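MutT/nudix family protein (Deinococcus radiodurans, PDB 2W4E) probably hydrolyses ADP-ribose as a magnesium-dependent Nudix pyrophosphatase, represented here by an N-terminally truncated chain that holds the Nudix domain. Local coordinates at residues G60-G71 and F83-G94; L111-E119 and L132-T140. All coordinates share one frame; numbering follows the deposited sequence.

How the contacts relate
Contact 1 comes first along the chain, and contact 2 opens after it has closed. Their centres are about 15 Å apart. Contact 1 pairs strands 61-62 and 65-68 with strand 82-93, in the mixed sheet. Contact 2 packs helix 111-120 against helix 126-141, which lies on one face of that sheet. The contacts touch directly: Gln134 NE2 probably bonds to Pro70 O, and Glu138 packs on Leu87. Together they join the sheet to one helix layer of the alpha/beta/alpha sandwich; helix 47-59, the helix of the Nudix box, gives the other. Both also reach the second subunit, contact 1 through Pro70 and Phe83 and contact 2 through Trp133 and Gln134.

Contact 1: residues G60-G71 and F83-G94; sequences GGAASEWVPLPG and FYPLLALGVTLG
Leu86, Leu89 and Pro85 are central to an antiparallel beta ladder in the mixed sheet of the Nudix fold. Residues 83-94 pair here with 60-71, which follows the Nudix-box helix 47-59. Leu86 faces Pro68 in a non-hydrogen-bonded pair. With CG anti to the carbonyl carbon (chi1 -65°), the Leu86 chain turns toward Pro68, and Leu86 CD2 lies 3.9 Å from Pro68 CA. Leu86 CB meets the edge of the Trp66 ring, 4.0 Å from Trp66 CE3. Ala88 CB lies over one face of this indole, in a CH-pi contact 3.9 Å from the centroid of the six-membered ring of Trp66. Ala63 CB shares that face. Trp66 also packs on Ala51 and Leu55 of helix 47-59, so it joins sheet to helix.

Leu89 is on the other face of the sheet, with Val67 and Leu87. Its CD1 touches Val67 CG2 at 3.8 Å. Glu65 runs alongside Leu89, and its carboxylate forms a salt bridge with Arg142. Ser64 and Glu65 both face Leu89, which makes a classic beta bulge. Leu89 O accepts from Ser64 N at 2.9 Å and only weakly from Glu65 N. Leu89 N gives a nearly straight bond (175°) to Glu65 O. Past the corner at Gly90, Ala62 and Thr92 exchange two backbone bonds.

Pro85 has no N-H to give, but its carbonyl still pairs: Leu69 N donates to Pro85 O at 2.9 Å. The Pro85 ring packs against Leu69 CB, and Pro85 CG comes within 3.2 Å of Pro70 O.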
ATOM      1  N   GLY A  60       5.565  22.775   6.154  1.00 27.60           N
ATOM      2  CA  GLY A  60       6.493  23.908   5.975  1.00 28.55           C
ATOM      3  C   GLY A  60       7.824  23.399   5.453  1.00 27.75           C
ATOM      4  O   GLY A  60       8.872  23.829   5.913  1.00 27.22           O
ATOM      5  N   GLY A  61       7.779  22.464   4.514  1.00 27.31           N
ATOM      6  CA  GLY A  61       9.003  21.767   4.092  1.00 26.65           C
ATOM      7  C   GLY A  61       9.388  22.172   2.695  1.00 25.27           C
ATOM      8  O   GLY A  61       8.532  22.609   1.941  1.00 25.79           O
ATOM      9  N   ALA A  62      10.682  22.043   2.351  1.00 24.30           N
ATOM     10  CA  ALA A  62      11.151  22.101   0.955  1.00 22.52           C
ATOM     11  C   ALA A  62      12.169  20.990   0.756  1.00 22.15           C
ATOM     12  O   ALA A  62      12.867  20.637   1.679  1.00 22.01           O
ATOM     13  CB  ALA A  62      11.803  23.441   0.675  1.00 24.53           C
ATOM     14  N   ALA A  63      12.287  20.457  -0.450  1.00 21.35           N
ATOM     15  CA  ALA A  63      13.139  19.288  -0.690  1.00 22.31           C
ATOM     16  C   ALA A  63      14.288  19.627  -1.645  1.00 22.48           C
ATOM     17  O   ALA A  63      14.098  20.401  -2.573  1.00 23.01           O
ATOM     18  CB  ALA A  63      12.323  18.184  -1.321  1.00 21.41           C
ATOM     19  N   SER A  64      15.445  19.012  -1.445  1.00 20.90           N
ATOM     20  CA  SER A  64      16.585  19.164  -2.361  1.00 21.48           C
ATOM     21  C   SER A  64      16.453  18.291  -3.588  1.00 21.03           C
ATOM     22  O   SER A  64      16.920  18.672  -4.689  1.00 20.20           O
ATOM     23  CB  SER A  64      17.898  18.833  -1.613  1.00 21.23           C
ATOM     24  OG  SER A  64      18.119  17.445  -1.605  1.00 22.79           O
ATOM     25  N   GLU A  65      15.814  17.119  -3.430  1.00 20.54           N
ATOM     26  CA  GLU A  65      15.701  16.110  -4.525  1.00 21.34           C
ATOM     27  C   GLU A  65      14.354  15.358  -4.427  1.00 22.41           C
ATOM     28  O   GLU A  65      13.869  15.084  -3.318  1.00 21.80           O
ATOM     29  CB  GLU A  65      16.847  15.080  -4.480  1.00 21.84           C
ATOM     30  CG  GLU A  65      16.821  14.043  -5.623  1.00 21.06           C
ATOM     31  CD  GLU A  65      17.821  12.923  -5.479  1.00 25.39           C
ATOM     32  OE1 GLU A  65      18.671  12.962  -4.569  1.00 26.35           O
ATOM     33  OE2 GLU A  65      17.803  11.981  -6.298  1.00 25.47           O
ATOM     34  N   TRP A  66      13.777  15.024  -5.574  1.00 24.02           N
ATOM     35  CA  TRP A  66      12.493  14.302  -5.654  1.00 24.69           C
ATOM     36  C   TRP A  66      12.688  13.002  -6.410  1.00 23.84           C
ATOM     37  O   TRP A  66      13.293  12.998  -7.473  1.00 25.01           O
ATOM     38  CB  TRP A  66      11.448  15.154  -6.405  1.00 24.50           C
ATOM     39  CG  TRP A  66      10.989  16.356  -5.649  1.00 26.68           C
ATOM     40  CD1 TRP A  66      11.510  17.621  -5.700  1.00 26.39           C
ATOM     41  CD2 TRP A  66       9.917  16.397  -4.706  1.00 25.78           C
ATOM     42  NE1 TRP A  66      10.817  18.440  -4.838  1.00 29.55           N
ATOM     43  CE2 TRP A  66       9.841  17.712  -4.217  1.00 25.78           C
ATOM     44  CE3 TRP A  66       9.037  15.434  -4.204  1.00 25.89           C
ATOM     45  CZ2 TRP A  66       8.888  18.112  -3.280  1.00 26.41           C
ATOM     46  CZ3 TRP A  66       8.058  15.844  -3.279  1.00 26.62           C
ATOM     47  CH2 TRP A  66       8.005  17.164  -2.825  1.00 23.92           C
ATOM     48  N   VAL A  67      12.189  11.898  -5.876  1.00 23.31           N
ATOM     49  CA  VAL A  67      12.291  10.583  -6.535  1.00 22.90           C
ATOM     50  C   VAL A  67      10.851  10.044  -6.694  1.00 24.24           C
ATOM     51  O   VAL A  67      10.187   9.734  -5.684  1.00 21.81           O
ATOM     52  CB  VAL A  67      13.144   9.566  -5.725  1.00 23.03           C
ATOM     53  CG1 VAL A  67      13.223   8.166  -6.454  1.00 20.50           C
ATOM     54  CG2 VAL A  67      14.565  10.107  -5.482  1.00 24.72           C
ATOM     55  N   PRO A  68      10.340   9.977  -7.951  1.00 25.35           N
ATOM     56  CA  PRO A  68       8.974   9.483  -8.133  1.00 25.21           C
ATOM     57  C   PRO A  68       8.906   7.992  -7.899  1.00 24.23           C
ATOM     58  O   PRO A  68       9.837   7.277  -8.207  1.00 24.03           O
ATOM     59  CB  PRO A  68       8.646   9.801  -9.629  1.00 26.42           C
ATOM     60  CG  PRO A  68       9.701  10.753 -10.093  1.00 26.95           C
ATOM     61  CD  PRO A  68      10.939  10.429  -9.224  1.00 27.02           C
ATOM     62  N   LEU A  69       7.800   7.521  -7.346  1.00 23.52           N
ATOM     63  CA  LEU A  69       7.642   6.067  -7.057  1.00 23.06           C
ATOM     64  C   LEU A  69       6.394   5.580  -7.775  1.00 22.76           C
ATOM     65  O   LEU A  69       5.625   6.403  -8.251  1.00 22.56           O
ATOM     66  CB  LEU A  69       7.480   5.867  -5.561  1.00 23.82           C
ATOM     67  CG  LEU A  69       8.724   6.213  -4.744  1.00 24.30           C
ATOM     68  CD1 LEU A  69       8.288   6.281  -3.273  1.00 22.92           C
ATOM     69  CD2 LEU A  69       9.862   5.233  -4.978  1.00 22.30           C
ATOM     70  N   PRO A  70       6.165   4.249  -7.856  1.00 23.41           N
ATOM     71  CA  PRO A  70       5.014   3.796  -8.690  1.00 23.94           C
ATOM     72  C   PRO A  70       3.618   4.277  -8.225  1.00 22.91           C
ATOM     73  O   PRO A  70       3.220   3.988  -7.100  1.00 23.09           O
ATOM     74  CB  PRO A  70       5.091   2.263  -8.611  1.00 22.94           C
ATOM     75  CG  PRO A  70       6.616   2.008  -8.392  1.00 26.09           C
ATOM     76  CD  PRO A  70       7.103   3.154  -7.523  1.00 23.70           C
ATOM     77  N   GLY A  71       2.869   4.932  -9.109  1.00 21.72           N
ATOM     78  CA  GLY A  71       1.458   5.271  -8.858  1.00 22.23           C
ATOM     79  C   GLY A  71       0.559   4.061  -8.555  1.00 21.87           C
ATOM     80  O   GLY A  71       0.883   2.935  -8.955  1.00 22.63           O
ATOM     81  N   PHE A  83      -3.270   7.600  -6.809  1.00 21.69           N
ATOM     82  CA  PHE A  83      -2.349   8.185  -5.844  1.00 21.75           C
ATOM     83  C   PHE A  83      -0.955   8.058  -6.421  1.00 21.26           C
ATOM     84  O   PHE A  83      -0.546   6.968  -6.810  1.00 21.15           O
ATOM     85  CB  PHE A  83      -2.463   7.407  -4.505  1.00 21.56           C
ATOM     86  CG  PHE A  83      -3.658   7.804  -3.680  1.00 21.24           C
ATOM     87  CD1 PHE A  83      -4.600   8.720  -4.186  1.00 20.41           C
ATOM     88  CD2 PHE A  83      -3.885   7.224  -2.429  1.00 19.65           C
ATOM     89  CE1 PHE A  83      -5.692   9.094  -3.448  1.00 21.59           C
ATOM     90  CE2 PHE A  83      -4.980   7.586  -1.659  1.00 19.27           C
ATOM     91  CZ  PHE A  83      -5.894   8.499  -2.137  1.00 21.88           C
ATOM     92  N   TYR A  84      -0.240   9.184  -6.499  1.00 22.17           N
ATOM     93  CA  TYR A  84       1.132   9.214  -6.964  1.00 22.25           C
ATOM     94  C   TYR A  84       2.113   9.452  -5.827  1.00 21.41           C
ATOM     95  O   TYR A  84       2.183  10.564  -5.287  1.00 21.61           O
ATOM     96  CB  TYR A  84       1.321  10.298  -8.049  1.00 23.82           C
ATOM     97  CG  TYR A  84       0.621   9.939  -9.326  1.00 25.22           C
ATOM     98  CD1 TYR A  84       1.208   9.073 -10.243  1.00 26.54           C
ATOM     99  CD2 TYR A  84      -0.645  10.459  -9.610  1.00 29.73           C
ATOM    100  CE1 TYR A  84       0.556   8.725 -11.421  1.00 30.04           C
ATOM    101  CE2 TYR A  84      -1.309  10.118 -10.802  1.00 31.38           C
ATOM    102  CZ  TYR A  84      -0.702   9.252 -11.677  1.00 30.79           C
ATOM    103  OH  TYR A  84      -1.368   8.915 -12.821  1.00 38.62           O
ATOM    104  N   PRO A  85       2.878   8.418  -5.450  1.00 20.78           N
ATOM    105  CA  PRO A  85       3.813   8.628  -4.338  1.00 21.32           C
ATOM    106  C   PRO A  85       5.167   9.188  -4.786  1.00 21.83           C
ATOM    107  O   PRO A  85       5.638   8.848  -5.889  1.00 22.29           O
ATOM    108  CB  PRO A  85       3.952   7.234  -3.712  1.00 21.23           C
ATOM    109  CG  PRO A  85       3.693   6.268  -4.842  1.00 21.21           C
ATOM    110  CD  PRO A  85       2.767   7.008  -5.841  1.00 21.21           C
ATOM    111  N   LEU A  86       5.744  10.100  -3.987  1.00 20.91           N
ATOM    112  CA  LEU A  86       7.122  10.550  -4.203  1.00 21.23           C
ATOM    113  C   LEU A  86       7.947  10.505  -2.912  1.00 20.19           C
ATOM    114  O   LEU A  86       7.440  10.828  -1.802  1.00 20.78           O
ATOM    115  CB  LEU A  86       7.209  11.954  -4.853  1.00 21.36           C
ATOM    116  CG  LEU A  86       6.651  12.062  -6.305  1.00 23.51           C
ATOM    117  CD1 LEU A  86       5.262  12.581  -6.254  1.00 25.92           C
ATOM    118  CD2 LEU A  86       7.517  12.961  -7.230  1.00 26.74           C
ATOM    119  N   LEU A  87       9.213  10.151  -3.073  1.00 18.32           N
ATOM    120  CA  LEU A  87      10.197  10.334  -2.009  1.00 18.32           C
ATOM    121  C   LEU A  87      10.900  11.713  -2.134  1.00 18.28           C
ATOM    122  O   LEU A  87      11.551  12.007  -3.157  1.00 18.89           O
ATOM    123  CB  LEU A  87      11.214   9.224  -2.095  1.00 17.60           C
ATOM    124  CG  LEU A  87      12.431   9.338  -1.175  1.00 18.03           C
ATOM    125  CD1 LEU A  87      11.985   9.295   0.340  1.00 14.19           C
ATOM    126  CD2 LEU A  87      13.384   8.191  -1.485  1.00 16.01           C
ATOM    127  N   ALA A  88      10.775  12.542  -1.108  1.00 19.24           N
ATOM    128  CA  ALA A  88      11.479  13.844  -1.074  1.00 19.08           C
ATOM    129  C   ALA A  88      12.705  13.767  -0.122  1.00 20.27           C
ATOM    130  O   ALA A  88      12.590  13.363   1.048  1.00 18.70           O
ATOM    131  CB  ALA A  88      10.503  14.969  -0.661  1.00 19.99           C
ATOM    132  N   LEU A  89      13.880  14.147  -0.629  1.00 19.52           N
ATOM    133  CA  LEU A  89      15.120  14.043   0.164  1.00 20.81           C
ATOM    134  C   LEU A  89      15.670  15.420   0.472  1.00 21.63           C
ATOM    135  O   LEU A  89      15.251  16.432  -0.147  1.00 21.31           O
ATOM    136  CB  LEU A  89      16.165  13.190  -0.591  1.00 20.89           C
ATOM    137  CG  LEU A  89      15.501  11.819  -0.846  1.00 23.50           C
ATOM    138  CD1 LEU A  89      15.976  11.143  -2.090  1.00 27.96           C
ATOM    139  CD2 LEU A  89      15.582  10.864   0.389  1.00 23.42           C
ATOM    140  N   GLY A  90      16.605  15.478   1.416  1.00 21.48           N
ATOM    141  CA  GLY A  90      17.213  16.779   1.754  1.00 22.49           C
ATOM    142  C   GLY A  90      16.209  17.804   2.263  1.00 22.90           C
ATOM    143  O   GLY A  90      16.400  19.008   2.083  1.00 22.32           O
ATOM    144  N   VAL A  91      15.155  17.346   2.946  1.00 23.42           N
ATOM    145  CA  VAL A  91      14.070  18.229   3.354  1.00 22.69           C
ATOM    146  C   VAL A  91      14.448  19.137   4.541  1.00 24.16           C
ATOM    147  O   VAL A  91      15.047  18.689   5.521  1.00 22.06           O
ATOM    148  CB  VAL A  91      12.767  17.428   3.687  1.00 23.71           C
ATOM    149  CG1 VAL A  91      11.646  18.402   4.071  1.00 24.01           C
ATOM    150  CG2 VAL A  91      12.359  16.543   2.458  1.00 20.69           C
ATOM    151  N   THR A  92      14.176  20.430   4.385  1.00 23.74           N
ATOM    152  CA  THR A  92      14.371  21.419   5.453  1.00 25.42           C
ATOM    153  C   THR A  92      12.993  21.879   5.929  1.00 26.40           C
ATOM    154  O   THR A  92      12.064  21.872   5.140  1.00 26.48           O
ATOM    155  CB  THR A  92      15.173  22.680   4.942  1.00 25.54           C
ATOM    156  OG1 THR A  92      14.564  23.181   3.765  1.00 24.94           O
ATOM    157  CG2 THR A  92      16.622  22.314   4.612  1.00 24.10           C
ATOM    158  N   LEU A  93      12.877  22.282   7.196  1.00 28.33           N
ATOM    159  CA  LEU A  93      11.589  22.621   7.827  1.00 30.02           C
ATOM    160  C   LEU A  93      11.643  23.922   8.613  1.00 31.41           C
ATOM    161  O   LEU A  93      12.373  23.989   9.613  1.00 31.50           O
ATOM    162  CB  LEU A  93      11.241  21.539   8.857  1.00 30.03           C
ATOM    163  CG  LEU A  93      11.022  20.103   8.397  1.00 29.56           C
ATOM    164  CD1 LEU A  93      10.763  19.263   9.638  1.00 28.02           C
ATOM    165  CD2 LEU A  93       9.815  20.039   7.397  1.00 26.86           C
ATOM    166  N   GLY A  94      10.821  24.898   8.233  1.00 32.51           N
ATOM    167  CA  GLY A  94      10.811  26.221   8.881  1.00 35.49           C
ATOM    168  C   GLY A  94       9.759  26.331   9.973  1.00 37.37           C
ATOM    169  O   GLY A  94       9.193  25.303  10.423  1.00 40.31           O
TER

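Contact 2: residues L111-E119 and L132-T140; sequences LAEVYRMLE and LWQARGELT
Where the last two helices of the Nudix fold pack, Tyr115 of 111-119 is a single knob in a hole formed by Leu132, Ala135, Arg136 and Leu139 of 132-140. The axes of these two helix segments come no closer than 11.4 Å, and their N-to-C directions differ by 139°, so they run roughly antiparallel. Tyr115 OH gives a hydrogen bond of 2.6 Å to Leu132 O. It arrives well off the line of the carbonyl, at a C=O...donor angle of 121°.

Arg136 stretches back past the tyrosine. Its CG is anti to the backbone N (chi1 -173°), and the extended chain carries the guanidinium across Tyr115 CD2, which lies over one of its faces. Arg136 NH1 and NH2 then grip Glu119 OE2 end-on, each at 2.7 Å. NH1 meets this oxygen on the anti side, and NH2 from above the carboxylate plane.

Leu118 CD2 sits over the five-membered ring of Trp133, 3.6 Å from its centroid. At the ring's edge, Trp133 NE1 donates to a water at 2.8 Å, and this water bonds weakly to Leu118 O. Trp133 also meets Trp133 of the second subunit. On the inner side, Val114 CG1 touches Leu132 CD2 at 3.8 Å, and Leu132 and Tyr115 both rest on Leu11 of strand 6-14. Such a helix layer over the sheet is typical of the Nudix alpha/beta/alpha sandwich.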
ATOM      1  N   LEU A 111      14.315   7.432  10.686  1.00 25.07           N
ATOM      2  CA  LEU A 111      13.795   6.462   9.728  1.00 24.52           C
ATOM      3  C   LEU A 111      13.778   5.027  10.288  1.00 24.86           C
ATOM      4  O   LEU A 111      12.908   4.254   9.933  1.00 24.29           O
ATOM      5  CB  LEU A 111      14.600   6.487   8.413  1.00 24.01           C
ATOM      6  CG  LEU A 111      14.278   7.572   7.392  1.00 22.82           C
ATOM      7  CD1 LEU A 111      15.299   7.568   6.230  1.00 23.00           C
ATOM      8  CD2 LEU A 111      12.843   7.409   6.859  1.00 20.42           C
ATOM      9  N   ALA A 112      14.740   4.670  11.146  1.00 24.77           N
ATOM     10  CA  ALA A 112      14.819   3.305  11.691  1.00 24.84           C
ATOM     11  C   ALA A 112      13.566   2.974  12.514  1.00 24.76           C
ATOM     12  O   ALA A 112      13.005   1.870  12.433  1.00 25.82           O
ATOM     13  CB  ALA A 112      16.107   3.156  12.530  1.00 25.46           C
ATOM     14  N   GLU A 113      13.106   3.965  13.268  1.00 24.13           N
ATOM     15  CA  GLU A 113      11.896   3.882  14.048  1.00 23.83           C
ATOM     16  C   GLU A 113      10.631   3.833  13.186  1.00 23.55           C
ATOM     17  O   GLU A 113       9.755   3.022  13.426  1.00 22.26           O
ATOM     18  CB  GLU A 113      11.835   5.068  15.018  1.00 24.10           C
ATOM     19  CG  GLU A 113      10.576   5.098  15.848  1.00 26.48           C
ATOM     20  CD  GLU A 113      10.333   3.816  16.683  1.00 29.01           C
ATOM     21  OE1 GLU A 113      11.212   2.922  16.800  1.00 34.00           O
ATOM     22  OE2 GLU A 113       9.232   3.715  17.232  1.00 30.57           O
ATOM     23  N   VAL A 114      10.583   4.652  12.146  1.00 22.87           N
ATOM     24  CA  VAL A 114       9.475   4.574  11.184  1.00 23.40           C
ATOM     25  C   VAL A 114       9.332   3.168  10.553  1.00 22.55           C
ATOM     26  O   VAL A 114       8.205   2.607  10.468  1.00 22.88           O
ATOM     27  CB  VAL A 114       9.595   5.653  10.082  1.00 22.46           C
ATOM     28  CG1 VAL A 114       8.395   5.565   9.125  1.00 23.88           C
ATOM     29  CG2 VAL A 114       9.591   7.009  10.730  1.00 22.94           C
ATOM     30  N   TYR A 115      10.448   2.594  10.127  1.00 22.77           N
ATOM     31  CA  TYR A 115      10.397   1.244   9.526  1.00 23.65           C
ATOM     32  C   TYR A 115      10.146   0.135  10.561  1.00 24.68           C
ATOM     33  O   TYR A 115       9.549  -0.920  10.220  1.00 23.26           O
ATOM     34  CB  TYR A 115      11.608   0.970   8.613  1.00 23.65           C
ATOM     35  CG  TYR A 115      11.392   1.686   7.288  1.00 25.00           C
ATOM     36  CD1 TYR A 115      11.748   3.041   7.125  1.00 26.18           C
ATOM     37  CD2 TYR A 115      10.757   1.041   6.229  1.00 23.75           C
ATOM     38  CE1 TYR A 115      11.502   3.733   5.898  1.00 25.47           C
ATOM     39  CE2 TYR A 115      10.508   1.720   4.997  1.00 26.20           C
ATOM     40  CZ  TYR A 115      10.878   3.055   4.852  1.00 23.76           C
ATOM     41  OH  TYR A 115      10.626   3.693   3.661  1.00 23.61           O
ATOM     42  N   ARG A 116      10.547   0.381  11.821  1.00 25.07           N
ATOM     43  CA  ARG A 116      10.178  -0.561  12.877  1.00 26.10           C
ATOM     44  C   ARG A 116       8.654  -0.516  13.023  1.00 25.15           C
ATOM     45  O   ARG A 116       8.003  -1.563  13.029  1.00 24.45           O
ATOM     46  CB  ARG A 116      10.870  -0.255  14.200  1.00 26.70           C
ATOM     47  CG  ARG A 116      10.559  -1.316  15.244  1.00 29.21           C
ATOM     48  CD  ARG A 116      10.707  -0.751  16.678  1.00 31.34           C
ATOM     49  NE  ARG A 116       9.753   0.324  16.937  1.00 33.05           N
ATOM     50  CZ  ARG A 116       8.431   0.179  17.069  1.00 33.92           C
ATOM     51  NH1 ARG A 116       7.849  -1.014  17.022  1.00 35.94           N
ATOM     52  NH2 ARG A 116       7.680   1.249  17.280  1.00 35.83           N
ATOM     53  N   MET A 117       8.086   0.684  13.102  1.00 24.33           N
ATOM     54  CA  MET A 117       6.632   0.845  13.119  1.00 25.03           C
ATOM     55  C   MET A 117       5.953   0.132  11.933  1.00 24.84           C
ATOM     56  O   MET A 117       5.009  -0.618  12.123  1.00 24.59           O
ATOM     57  CB  MET A 117       6.234   2.306  13.157  1.00 24.29           C
ATOM     58  CG  MET A 117       6.592   3.008  14.465  1.00 28.21           C
ATOM     59  SD  MET A 117       6.564   4.838  14.287  1.00 33.25           S
ATOM     60  CE  MET A 117       4.804   5.102  14.276  1.00 31.17           C
ATOM     61  N   LEU A 118       6.440   0.400  10.726  1.00 25.58           N
ATOM     62  CA  LEU A 118       5.905  -0.218   9.501  1.00 25.47           C
ATOM     63  C   LEU A 118       5.841  -1.773   9.610  1.00 27.25           C
ATOM     64  O   LEU A 118       4.814  -2.368   9.340  1.00 26.87           O
ATOM     65  CB  LEU A 118       6.765   0.187   8.310  1.00 24.42           C
ATOM     66  CG  LEU A 118       6.294  -0.228   6.899  1.00 22.75           C
ATOM     67  CD1 LEU A 118       4.911   0.327   6.583  1.00 19.25           C
ATOM     68  CD2 LEU A 118       7.324   0.130   5.798  1.00 21.00           C
ATOM     69  N   GLU A 119       6.935  -2.392  10.031  1.00 27.43           N
ATOM     70  CA  GLU A 119       7.045  -3.832  10.055  1.00 29.81           C
ATOM     71  C   GLU A 119       6.129  -4.418  11.131  1.00 30.82           C
ATOM     72  O   GLU A 119       5.481  -5.447  10.906  1.00 30.27           O
ATOM     73  CB  GLU A 119       8.497  -4.226  10.254  1.00 29.54           C
ATOM     74  CG  GLU A 119       9.315  -4.022   9.000  1.00 31.37           C
ATOM     75  CD  GLU A 119      10.719  -4.506   9.145  1.00 38.24           C
ATOM     76  OE1 GLU A 119      11.085  -4.887  10.287  1.00 42.81           O
ATOM     77  OE2 GLU A 119      11.463  -4.521   8.121  1.00 36.94           O
ATOM     78  N   LEU A 132       5.933   3.909   1.985  1.00 17.69           N
ATOM     79  CA  LEU A 132       7.132   3.575   2.805  1.00 18.46           C
ATOM     80  C   LEU A 132       7.790   2.309   2.285  1.00 18.36           C
ATOM     81  O   LEU A 132       9.008   2.248   2.149  1.00 18.79           O
ATOM     82  CB  LEU A 132       6.793   3.435   4.297  1.00 15.80           C
ATOM     83  CG  LEU A 132       6.576   4.786   5.004  1.00 18.33           C
ATOM     84  CD1 LEU A 132       5.709   4.513   6.270  1.00 20.06           C
ATOM     85  CD2 LEU A 132       7.946   5.399   5.378  1.00 15.77           C
ATOM     86  N   TRP A 133       6.986   1.299   1.985  1.00 18.69           N
ATOM     87  CA  TRP A 133       7.551   0.106   1.406  1.00 19.61           C
ATOM     88  C   TRP A 133       8.222   0.432   0.074  1.00 20.08           C
ATOM     89  O   TRP A 133       9.333  -0.003  -0.167  1.00 21.20           O
ATOM     90  CB  TRP A 133       6.494  -0.988   1.214  1.00 19.45           C
ATOM     91  CG  TRP A 133       6.164  -1.694   2.456  1.00 19.61           C
ATOM     92  CD1 TRP A 133       4.995  -1.614   3.162  1.00 22.16           C
ATOM     93  CD2 TRP A 133       7.008  -2.599   3.177  1.00 19.96           C
ATOM     94  NE1 TRP A 133       5.055  -2.425   4.278  1.00 20.17           N
ATOM     95  CE2 TRP A 133       6.280  -3.035   4.319  1.00 20.07           C
ATOM     96  CE3 TRP A 133       8.291  -3.098   2.967  1.00 22.17           C
ATOM     97  CZ2 TRP A 133       6.806  -3.939   5.244  1.00 22.05           C
ATOM     98  CZ3 TRP A 133       8.818  -4.018   3.881  1.00 21.91           C
ATOM     99  CH2 TRP A 133       8.061  -4.437   5.001  1.00 22.93           C
ATOM    100  N   GLN A 134       7.544   1.167  -0.805  1.00 20.41           N
ATOM    101  CA  GLN A 134       8.133   1.428  -2.136  1.00 21.49           C
ATOM    102  C   GLN A 134       9.412   2.272  -2.053  1.00 21.51           C
ATOM    103  O   GLN A 134      10.281   2.131  -2.899  1.00 21.86           O
ATOM    104  CB  GLN A 134       7.122   2.162  -3.044  1.00 21.41           C
ATOM    105  CG  GLN A 134       5.880   1.355  -3.501  1.00 23.20           C
ATOM    106  CD  GLN A 134       4.884   2.308  -4.196  1.00 28.48           C
ATOM    107  OE1 GLN A 134       4.978   3.530  -4.027  1.00 33.70           O
ATOM    108  NE2 GLN A 134       3.950   1.776  -4.930  1.00 24.99           N
ATOM    109  N   ALA A 135       9.536   3.146  -1.045  1.00 21.05           N
ATOM    110  CA  ALA A 135      10.733   3.994  -0.906  1.00 21.31           C
ATOM    111  C   ALA A 135      11.940   3.276  -0.258  1.00 22.52           C
ATOM    112  O   ALA A 135      13.053   3.795  -0.251  1.00 21.25           O
ATOM    113  CB  ALA A 135      10.383   5.237  -0.062  1.00 21.21           C
ATOM    114  N   ARG A 136      11.697   2.101   0.309  1.00 22.81           N
ATOM    115  CA  ARG A 136      12.677   1.462   1.223  1.00 24.17           C
ATOM    116  C   ARG A 136      13.986   1.110   0.522  1.00 24.81           C
ATOM    117  O   ARG A 136      15.057   1.343   1.074  1.00 25.48           O
ATOM    118  CB  ARG A 136      12.055   0.211   1.873  1.00 22.30           C
ATOM    119  CG  ARG A 136      12.914  -0.415   2.960  1.00 25.04           C
ATOM    120  CD  ARG A 136      12.196  -1.633   3.586  1.00 26.78           C
ATOM    121  NE  ARG A 136      12.876  -1.933   4.846  1.00 31.91           N
ATOM    122  CZ  ARG A 136      12.368  -2.591   5.876  1.00 36.04           C
ATOM    123  NH1 ARG A 136      11.121  -3.070   5.849  1.00 38.15           N
ATOM    124  NH2 ARG A 136      13.127  -2.790   6.947  1.00 36.85           N
ATOM    125  N   GLY A 137      13.892   0.573  -0.698  1.00 26.04           N
ATOM    126  CA  GLY A 137      15.097   0.200  -1.490  1.00 26.35           C
ATOM    127  C   GLY A 137      15.983   1.422  -1.725  1.00 27.09           C
ATOM    128  O   GLY A 137      17.199   1.403  -1.423  1.00 26.96           O
ATOM    129  N   GLU A 138      15.377   2.491  -2.236  1.00 26.18           N
ATOM    130  CA  GLU A 138      16.071   3.800  -2.377  1.00 27.04           C
ATOM    131  C   GLU A 138      16.761   4.299  -1.093  1.00 25.07           C
ATOM    132  O   GLU A 138      17.917   4.725  -1.120  1.00 25.90           O
ATOM    133  CB  GLU A 138      15.081   4.851  -2.906  1.00 26.29           C
ATOM    134  CG  GLU A 138      15.688   6.125  -3.400  1.00 32.37           C
ATOM    135  CD  GLU A 138      16.554   5.983  -4.683  1.00 36.49           C
ATOM    136  OE1 GLU A 138      16.125   5.387  -5.698  1.00 41.08           O
ATOM    137  OE2 GLU A 138      17.680   6.495  -4.670  1.00 40.23           O
ATOM    138  N   LEU A 139      16.056   4.283   0.040  1.00 23.64           N
ATOM    139  CA  LEU A 139      16.666   4.818   1.271  1.00 23.29           C
ATOM    140  C   LEU A 139      17.838   3.962   1.778  1.00 24.47           C
ATOM    141  O   LEU A 139      18.807   4.465   2.387  1.00 23.20           O
ATOM    142  CB  LEU A 139      15.587   4.977   2.352  1.00 22.21           C
ATOM    143  CG  LEU A 139      14.486   6.023   1.994  1.00 21.08           C
ATOM    144  CD1 LEU A 139      13.297   5.875   2.948  1.00 19.49           C
ATOM    145  CD2 LEU A 139      15.085   7.412   2.099  1.00 18.91           C
ATOM    146  N   THR A 140      17.731   2.660   1.545  1.00 25.86           N
ATOM    147  CA  THR A 140      18.780   1.711   1.974  1.00 28.55           C
ATOM    148  C   THR A 140      20.015   1.896   1.111  1.00 28.55           C
ATOM    149  O   THR A 140      21.116   1.946   1.615  1.00 29.82           O
ATOM    150  CB  THR A 140      18.288   0.269   1.833  1.00 27.98           C
ATOM    151  OG1 THR A 140      17.022   0.145   2.508  1.00 29.21           O
ATOM    152  CG2 THR A 140      19.324  -0.715   2.432  1.00 30.33           C
TER
HETATM  153  O   HOH W   1       3.245  -2.819   6.442  1.00 32.88           O